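Local coordinates for protein chorismate mutase (Burkholderia thailandensis, PDB 6CNZ) that probably catalyses the rearrangement of chorismate to prephenate, the step leading toward phenylalanine and tyrosine, at residues L142-S145 / I146-K150; R73-F76 / D77-A81; A104-L107 / A108-T111. All coordinates share one frame; numbering follows the deposited sequence.

Interaction 1: L142-S145 / I146-K150. With NO3 (nitrate ion), chain G.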
loop_
_atom_site.group_PDB
_atom_site.type_symbol
_atom_site.label_atom_id
_atom_site.label_comp_id
_atom_site.label_asym_id
_atom_site.label_seq_id
_atom_site.Cartn_x
_atom_site.Cartn_y
_atom_site.Cartn_z
ATOM N N LEU A 142 -9.240 -10.628 13.393
ATOM C CA LEU A 142 -9.135 -9.307 12.771
ATOM C C LEU A 142 -8.313 -8.348 13.635
ATOM O O LEU A 142 -7.382 -7.688 13.146
ATOM C CB LEU A 142 -10.530 -8.735 12.522
ATOM C CG LEU A 142 -10.548 -7.265 12.081
ATOM C CD1 LEU A 142 -9.728 -7.048 10.797
ATOM C CD2 LEU A 142 -11.980 -6.775 11.901
ATOM N N ALA A 143 -8.641 -8.262 14.931
ATOM C CA ALA A 143 -7.920 -7.354 15.818
ATOM C C ALA A 143 -6.439 -7.694 15.866
ATOM O O ALA A 143 -5.596 -6.794 15.982
ATOM C CB ALA A 143 -8.531 -7.404 17.222
ATOM N N ARG A 144 -6.113 -8.987 15.767
ATOM C CA ARG A 144 -4.726 -9.425 15.741
ATOM C C ARG A 144 -4.020 -8.973 14.458
ATOM O O ARG A 144 -2.864 -8.536 14.508
ATOM C CB ARG A 144 -4.669 -10.947 15.893
ATOM C CG ARG A 144 -3.275 -11.557 15.791
ATOM C CD ARG A 144 -2.325 -10.891 16.782
ATOM N NE ARG A 144 -0.928 -11.287 16.597
ATOM C CZ ARG A 144 -0.412 -12.413 17.075
ATOM N NH1 ARG A 144 0.865 -12.703 16.871
ATOM N NH2 ARG A 144 -1.184 -13.249 17.754
ATOM N N SER A 145 -4.687 -9.094 13.302
ATOM C CA SER A 145 -4.095 -8.612 12.053
ATOM C C SER A 145 -3.878 -7.107 12.096
ATOM O O SER A 145 -2.852 -6.605 11.631
ATOM C CB SER A 145 -4.980 -8.968 10.856
ATOM O OG SER A 145 -5.174 -10.364 10.759
ATOM N N ILE A 146 -4.844 -6.373 12.643
ATOM C CA ILE A 146 -4.729 -4.921 12.704
ATOM C C ILE A 146 -3.539 -4.515 13.556
ATOM O O ILE A 146 -2.742 -3.641 13.179
ATOM C CB ILE A 146 -6.030 -4.310 13.240
ATOM C CG1 ILE A 146 -7.156 -4.447 12.200
ATOM C CG2 ILE A 146 -5.778 -2.886 13.635
ATOM C CD1 ILE A 146 -8.559 -4.146 12.801
ATOM N N ALA A 147 -3.402 -5.136 14.726
ATOM C CA ALA A 147 -2.270 -4.825 15.591
ATOM C C ALA A 147 -0.950 -5.229 14.944
ATOM O O ALA A 147 0.039 -4.503 15.048
ATOM C CB ALA A 147 -2.429 -5.524 16.938
ATOM N N ASN A 148 -0.899 -6.412 14.324
ATOM C CA ASN A 148 0.318 -6.809 13.625
ATOM C C ASN A 148 0.710 -5.748 12.605
ATOM O O ASN A 148 1.870 -5.326 12.534
ATOM C CB ASN A 148 0.119 -8.156 12.926
ATOM C CG ASN A 148 0.234 -9.344 13.879
ATOM O OD1 ASN A 148 0.793 -9.224 14.977
ATOM N ND2 ASN A 148 -0.290 -10.504 13.459
ATOM N N TRP A 149 -0.265 -5.294 11.814
ATOM C CA TRP A 149 0.024 -4.334 10.759
ATOM C C TRP A 149 0.437 -2.994 11.341
ATOM O O TRP A 149 1.371 -2.360 10.843
ATOM C CB TRP A 149 -1.201 -4.176 9.859
ATOM C CG TRP A 149 -1.034 -3.169 8.797
ATOM C CD1 TRP A 149 -1.453 -1.871 8.832
ATOM C CD2 TRP A 149 -0.404 -3.355 7.523
ATOM N NE1 TRP A 149 -1.128 -1.243 7.664
ATOM C CE2 TRP A 149 -0.493 -2.131 6.835
ATOM C CE3 TRP A 149 0.220 -4.439 6.896
ATOM C CZ2 TRP A 149 0.024 -1.953 5.546
ATOM C CZ3 TRP A 149 0.730 -4.267 5.608
ATOM C CH2 TRP A 149 0.623 -3.031 4.948
ATOM N N LYS A 150 -0.238 -2.549 12.407
ATOM C CA LYS A 150 0.109 -1.254 12.977
ATOM C C LYS A 150 1.531 -1.257 13.492
ATOM O O LYS A 150 2.234 -0.236 13.406
ATOM C CB LYS A 150 -0.857 -0.879 14.102
ATOM C CG LYS A 150 -2.214 -0.348 13.623
ATOM C CD LYS A 150 -3.137 -0.192 14.848
ATOM C CE LYS A 150 -4.467 0.473 14.522
ATOM N NZ LYS A 150 -5.379 0.388 15.713
HETATM N N NO3 G . -2.603 2.349 9.041
HETATM O O1 NO3 G . -3.214 2.627 7.963
HETATM O O2 NO3 G . -2.623 3.164 10.016
HETATM O O3 NO3 G . -1.966 1.259 9.140
#
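Leu142 and Ile146 meet one helical turn apart on helix 138-153, methyl against methyl: Leu142 CD1 lies 3.7 Å from Ile146 CD1, and Ile146 CG1 also rests on the carbonyl oxygen of Leu142. This is the close-packed side. The turn beneath it is regular, with Ile146 N giving its hydrogen to Leu142 O at 2.9 Å and Trp149 N to Ser145 O at the same length.

The other flank carries Arg144 and Asn148 and is more open to solvent. Arg144 bends at chi2 (54°), which carries NE forward, toward the next turn, to Asn148 OD1 at 3.1 Å. The N-H...O angle is 174° and OD1 lies in the guanidinium plane, yet the bond enters the amide from the side, at a C=O...N angle of 98°, with the donor tilted from the amide's carbonyl plane.

Trp149 swings away from both pairs, and its NE1 makes a weak hydrogen bond to nitrate O3 at the ring edge, 3.0 Å away. The same nitrate is held by Ser25 and Gln159. Ser145 and Trp149 pack on helix 15-29, Trp149 also touches Leu163 of helix 157-166 and Asn19 of the second subunit, while Leu142 and Ile146 face the C-terminal segment around Leu167 and Val170.

Interaction 2: R73-F76 / D77-A81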
loop_
_atom_site.group_PDB
_atom_site.type_symbol
_atom_site.label_atom_id
_atom_site.label_comp_id
_atom_site.label_asym_id
_atom_site.label_seq_id
_atom_site.Cartn_x
_atom_site.Cartn_y
_atom_site.Cartn_z
ATOM N N ARG A 73 -21.366 -2.630 0.636
ATOM C CA ARG A 73 -21.718 -1.216 0.760
ATOM C C ARG A 73 -21.341 -0.684 2.136
ATOM O O ARG A 73 -20.666 0.349 2.256
ATOM C CB ARG A 73 -23.214 -1.004 0.503
ATOM C CG ARG A 73 -23.626 0.466 0.589
ATOM C CD ARG A 73 -25.145 0.672 0.653
ATOM N NE ARG A 73 -25.448 2.099 0.541
ATOM C CZ ARG A 73 -25.632 2.737 -0.615
ATOM N NH1 ARG A 73 -25.571 2.070 -1.760
ATOM N NH2 ARG A 73 -25.890 4.037 -0.628
ATOM N N THR A 74 -21.754 -1.393 3.186
ATOM C CA THR A 74 -21.390 -0.994 4.540
ATOM C C THR A 74 -19.880 -0.879 4.697
ATOM O O THR A 74 -19.384 0.097 5.269
ATOM C CB THR A 74 -21.948 -2.000 5.545
ATOM O OG1 THR A 74 -23.368 -1.937 5.520
ATOM C CG2 THR A 74 -21.461 -1.673 6.953
ATOM N N PHE A 75 -19.133 -1.865 4.185
ATOM C CA PHE A 75 -17.679 -1.804 4.260
ATOM C C PHE A 75 -17.150 -0.543 3.590
ATOM O O PHE A 75 -16.198 0.075 4.084
ATOM C CB PHE A 75 -17.063 -3.050 3.628
ATOM C CG PHE A 75 -15.546 -3.060 3.624
ATOM C CD1 PHE A 75 -14.836 -3.363 4.779
ATOM C CD2 PHE A 75 -14.841 -2.788 2.463
ATOM C CE1 PHE A 75 -13.449 -3.387 4.784
ATOM C CE2 PHE A 75 -13.447 -2.812 2.450
ATOM C CZ PHE A 75 -12.746 -3.114 3.616
ATOM N N PHE A 76 -17.767 -0.125 2.481
ATOM C CA PHE A 76 -17.260 1.077 1.829
ATOM C C PHE A 76 -17.803 2.344 2.475
ATOM O O PHE A 76 -17.100 3.362 2.482
ATOM C CB PHE A 76 -17.520 1.032 0.317
ATOM C CG PHE A 76 -16.410 0.343 -0.450
ATOM C CD1 PHE A 76 -16.362 -1.046 -0.545
ATOM C CD2 PHE A 76 -15.389 1.078 -1.034
ATOM C CE1 PHE A 76 -15.331 -1.684 -1.233
ATOM C CE2 PHE A 76 -14.352 0.441 -1.725
ATOM C CZ PHE A 76 -14.327 -0.944 -1.822
ATOM N N ASP A 77 -18.995 2.294 3.086
ATOM C CA ASP A 77 -19.376 3.356 4.020
ATOM C C ASP A 77 -18.261 3.626 5.023
ATOM O O ASP A 77 -17.905 4.785 5.276
ATOM C CB ASP A 77 -20.657 2.993 4.774
ATOM C CG ASP A 77 -21.918 3.263 3.972
ATOM O OD1 ASP A 77 -21.875 4.067 3.009
ATOM O OD2 ASP A 77 -22.967 2.666 4.313
ATOM N N ASP A 78 -17.684 2.550 5.583
ATOM C CA ASP A 78 -16.601 2.675 6.559
ATOM C C ASP A 78 -15.307 3.199 5.932
ATOM O O ASP A 78 -14.547 3.908 6.603
ATOM C CB ASP A 78 -16.336 1.332 7.244
ATOM C CG ASP A 78 -17.454 0.934 8.208
ATOM O OD1 ASP A 78 -18.186 1.821 8.689
ATOM O OD2 ASP A 78 -17.576 -0.264 8.510
ATOM N N GLN A 79 -15.011 2.833 4.675
ATOM C CA GLN A 79 -13.810 3.373 4.018
ATOM C C GLN A 79 -13.916 4.880 3.859
ATOM O O GLN A 79 -12.960 5.618 4.135
ATOM C CB GLN A 79 -13.578 2.727 2.643
ATOM C CG GLN A 79 -13.464 1.187 2.650
ATOM C CD GLN A 79 -12.659 0.652 3.823
ATOM O OE1 GLN A 79 -11.434 0.814 3.880
ATOM N NE2 GLN A 79 -13.346 -0.004 4.768
ATOM N N ILE A 80 -15.084 5.345 3.404
ATOM C CA ILE A 80 -15.370 6.774 3.274
ATOM C C ILE A 80 -15.280 7.471 4.634
ATOM O O ILE A 80 -14.586 8.485 4.784
ATOM C CB ILE A 80 -16.752 6.964 2.617
ATOM C CG1 ILE A 80 -16.718 6.458 1.171
ATOM C CG2 ILE A 80 -17.235 8.428 2.696
ATOM C CD1 ILE A 80 -18.105 6.180 0.582
ATOM N N ALA A 81 -15.978 6.939 5.649
ATOM C CA ALA A 81 -15.912 7.529 6.990
ATOM C C ALA A 81 -14.472 7.660 7.476
ATOM O O ALA A 81 -14.090 8.681 8.064
ATOM C CB ALA A 81 -16.714 6.675 7.978
HETATM O O HOH W 1 -25.063 4.103 2.740
#
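Phe75 O is gripped twice by Gln79, by the backbone N at 3.1 Å and by the side-chain NE2 at 2.9 Å, the two donors arriving from opposite faces of the carbonyl plane. The NE2 bond is the straighter, 163° against 143° at N-H...O. The folded Gln79 chain, bent at chi2, turns the amide back onto its own helix, and NE2 also stands 3.3 Å above the centre of the Phe75 ring. Ring and amide planes are only 18° apart, an amide laid nearly flat on the aromatic face, and NE2 has a further acceptor in Ala166 O.

Gln79 CG lies over one face of Phe76, offset toward the rim, so the side chain sits close on Phe75 but only loosely over Phe76.

On the more polar flank, Arg73 and Asp77 do not pair directly: NE and OD2 are 4.6 Å apart, and a water bridges them, accepting from Arg73 NE and donating to Asp77 OD2, each at 3.0 Å. Arg73 NH1 has its salt bridge with Glu59 instead, and Asp78 OD2 bonds His169. Within the type II chorismate mutase region, Phe76 packs between helices 48-64 and 107-129; Phe75 reaches Leu126 of helix 107-129 and Leu20 of helix 15-29, the helix that Gln79 also meets.

Interaction 3: A104-L107 / A108-T111; sequences APDL and ATST
Asp106 is the N-cap of helix 107-129, and its carboxylate takes the capping bond from Thr109 N, with OD2 as the acceptor at 2.6 Å. CG sits anti to the backbone N, a torsion that places OD2 within bonding distance of Thr109 N.

Among the side-chain polar bonds, the same OD2 also accepts from Thr109 OG1 at 2.7 Å. The two donors come to the anti side of OD2 from opposite faces of the carboxylate plane, one 27° and the other 31° out of it. Thr109 holds OG1 between its backbone N and carbonyl carbon (chi1 65°), the rotamer that returns the hydroxyl to the cap.

The backbone bonds show a wider turn. Asp106 O accepts from Ser110 N and, one residue further along, from Thr111 N at 3.0 Å; the second, a five-residue step, is the pi-type bond of this first turn.

Apolar contact is lighter. Leu107 CD1 approaches Thr111 CB at 3.9 Å; Leu107 also packs on Trp37 and Thr111 on Val34, both of helix 31-41. Pro105 and Ser110 pack against Ser110 and Pro105 of the second subunit, placing this helix start at the dimer contact.

Two waters add further bridges. One molecule donates to Asp106 OD1 and accepts from Ala108 N; another donates to Pro105 O and accepts from Thr111 OG1 at 2.7 Å.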
loop_
_atom_site.group_PDB
_atom_site.type_symbol
_atom_site.label_atom_id
_atom_site.label_comp_id
_atom_site.label_asym_id
_atom_site.label_seq_id
_atom_site.Cartn_x
_atom_site.Cartn_y
_atom_site.Cartn_z
ATOM N N ALA A 104 0.593 19.764 -4.025
ATOM C CA ALA A 104 -0.227 18.577 -3.822
ATOM C C ALA A 104 -0.230 17.712 -5.083
ATOM O O ALA A 104 -0.300 18.239 -6.192
ATOM C CB ALA A 104 -1.660 18.968 -3.456
ATOM N N PRO A 105 -0.162 16.392 -4.948
ATOM C CA PRO A 105 -0.366 15.528 -6.121
ATOM C C PRO A 105 -1.735 15.782 -6.741
ATOM O O PRO A 105 -2.730 15.991 -6.042
ATOM C CB PRO A 105 -0.268 14.106 -5.550
ATOM C CG PRO A 105 0.368 14.251 -4.184
ATOM C CD PRO A 105 0.068 15.634 -3.702
ATOM N N ASP A 106 -1.780 15.780 -8.063
ATOM C CA ASP A 106 -3.034 16.036 -8.761
ATOM C C ASP A 106 -4.091 14.994 -8.399
ATOM O O ASP A 106 -3.881 13.789 -8.575
ATOM C CB ASP A 106 -2.805 16.045 -10.265
ATOM C CG ASP A 106 -4.079 16.348 -11.037
ATOM O OD1 ASP A 106 -4.587 17.479 -10.910
ATOM O OD2 ASP A 106 -4.576 15.455 -11.754
ATOM N N LEU A 107 -5.245 15.463 -7.918
ATOM C CA LEU A 107 -6.283 14.536 -7.493
ATOM C C LEU A 107 -6.783 13.688 -8.664
ATOM O O LEU A 107 -6.955 12.472 -8.530
ATOM C CB LEU A 107 -7.429 15.307 -6.846
ATOM C CG LEU A 107 -8.563 14.454 -6.289
ATOM C CD1 LEU A 107 -8.021 13.553 -5.178
ATOM C CD2 LEU A 107 -9.694 15.329 -5.775
ATOM N N ALA A 108 -6.976 14.304 -9.835
ATOM C CA ALA A 108 -7.636 13.612 -10.942
ATOM C C ALA A 108 -6.713 12.600 -11.615
ATOM O O ALA A 108 -7.148 11.501 -11.972
ATOM C CB ALA A 108 -8.144 14.629 -11.975
ATOM N N THR A 109 -5.453 12.959 -11.846
ATOM C CA THR A 109 -4.584 12.094 -12.633
ATOM C C THR A 109 -3.609 11.296 -11.782
ATOM O O THR A 109 -3.035 10.318 -12.276
ATOM C CB THR A 109 -3.794 12.902 -13.685
ATOM O OG1 THR A 109 -2.890 13.810 -13.040
ATOM C CG2 THR A 109 -4.739 13.692 -14.597
ATOM N N SER A 110 -3.407 11.672 -10.524
ATOM C CA SER A 110 -2.500 10.920 -9.670
ATOM C C SER A 110 -3.237 10.184 -8.556
ATOM O O SER A 110 -3.141 8.955 -8.447
ATOM C CB SER A 110 -1.421 11.855 -9.099
ATOM O OG SER A 110 -0.508 11.154 -8.263
ATOM N N THR A 111 -3.991 10.892 -7.715
ATOM C CA THR A 111 -4.517 10.225 -6.528
ATOM C C THR A 111 -5.746 9.364 -6.847
ATOM O O THR A 111 -5.813 8.187 -6.465
ATOM C CB THR A 111 -4.824 11.261 -5.447
ATOM O OG1 THR A 111 -3.636 12.021 -5.157
ATOM C CG2 THR A 111 -5.288 10.569 -4.182
HETATM O O HOH W 2 -4.324 14.576 -4.647
HETATM O O HOH W 3 -7.174 17.146 -9.992
#

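In the fold
The three contacts follow one another in the chain as interaction 2, interaction 3, interaction 1, on helix 69-96, at the start of helix 107-129 and on helix 138-153, and none touches another. Interaction 2 is the most central, its centre about 7 Å from that of the chain; the centres of interactions 1 and 3 lie about 15 and 17 Å out, on opposite sides, and about 30 Å apart. Both outer contacts reach the second subunit, whereas interaction 2 does not. Interactions 1 and 2 approach to about 8 Å between nearest atoms, and both meet the segment around Leu167 and Val170. Nitrate, probably from the crystallisation liquor, bonds weakly to Trp149 NE1; bound nitrate also lies about 4 Å from the Ile80 and Leu107 side chains.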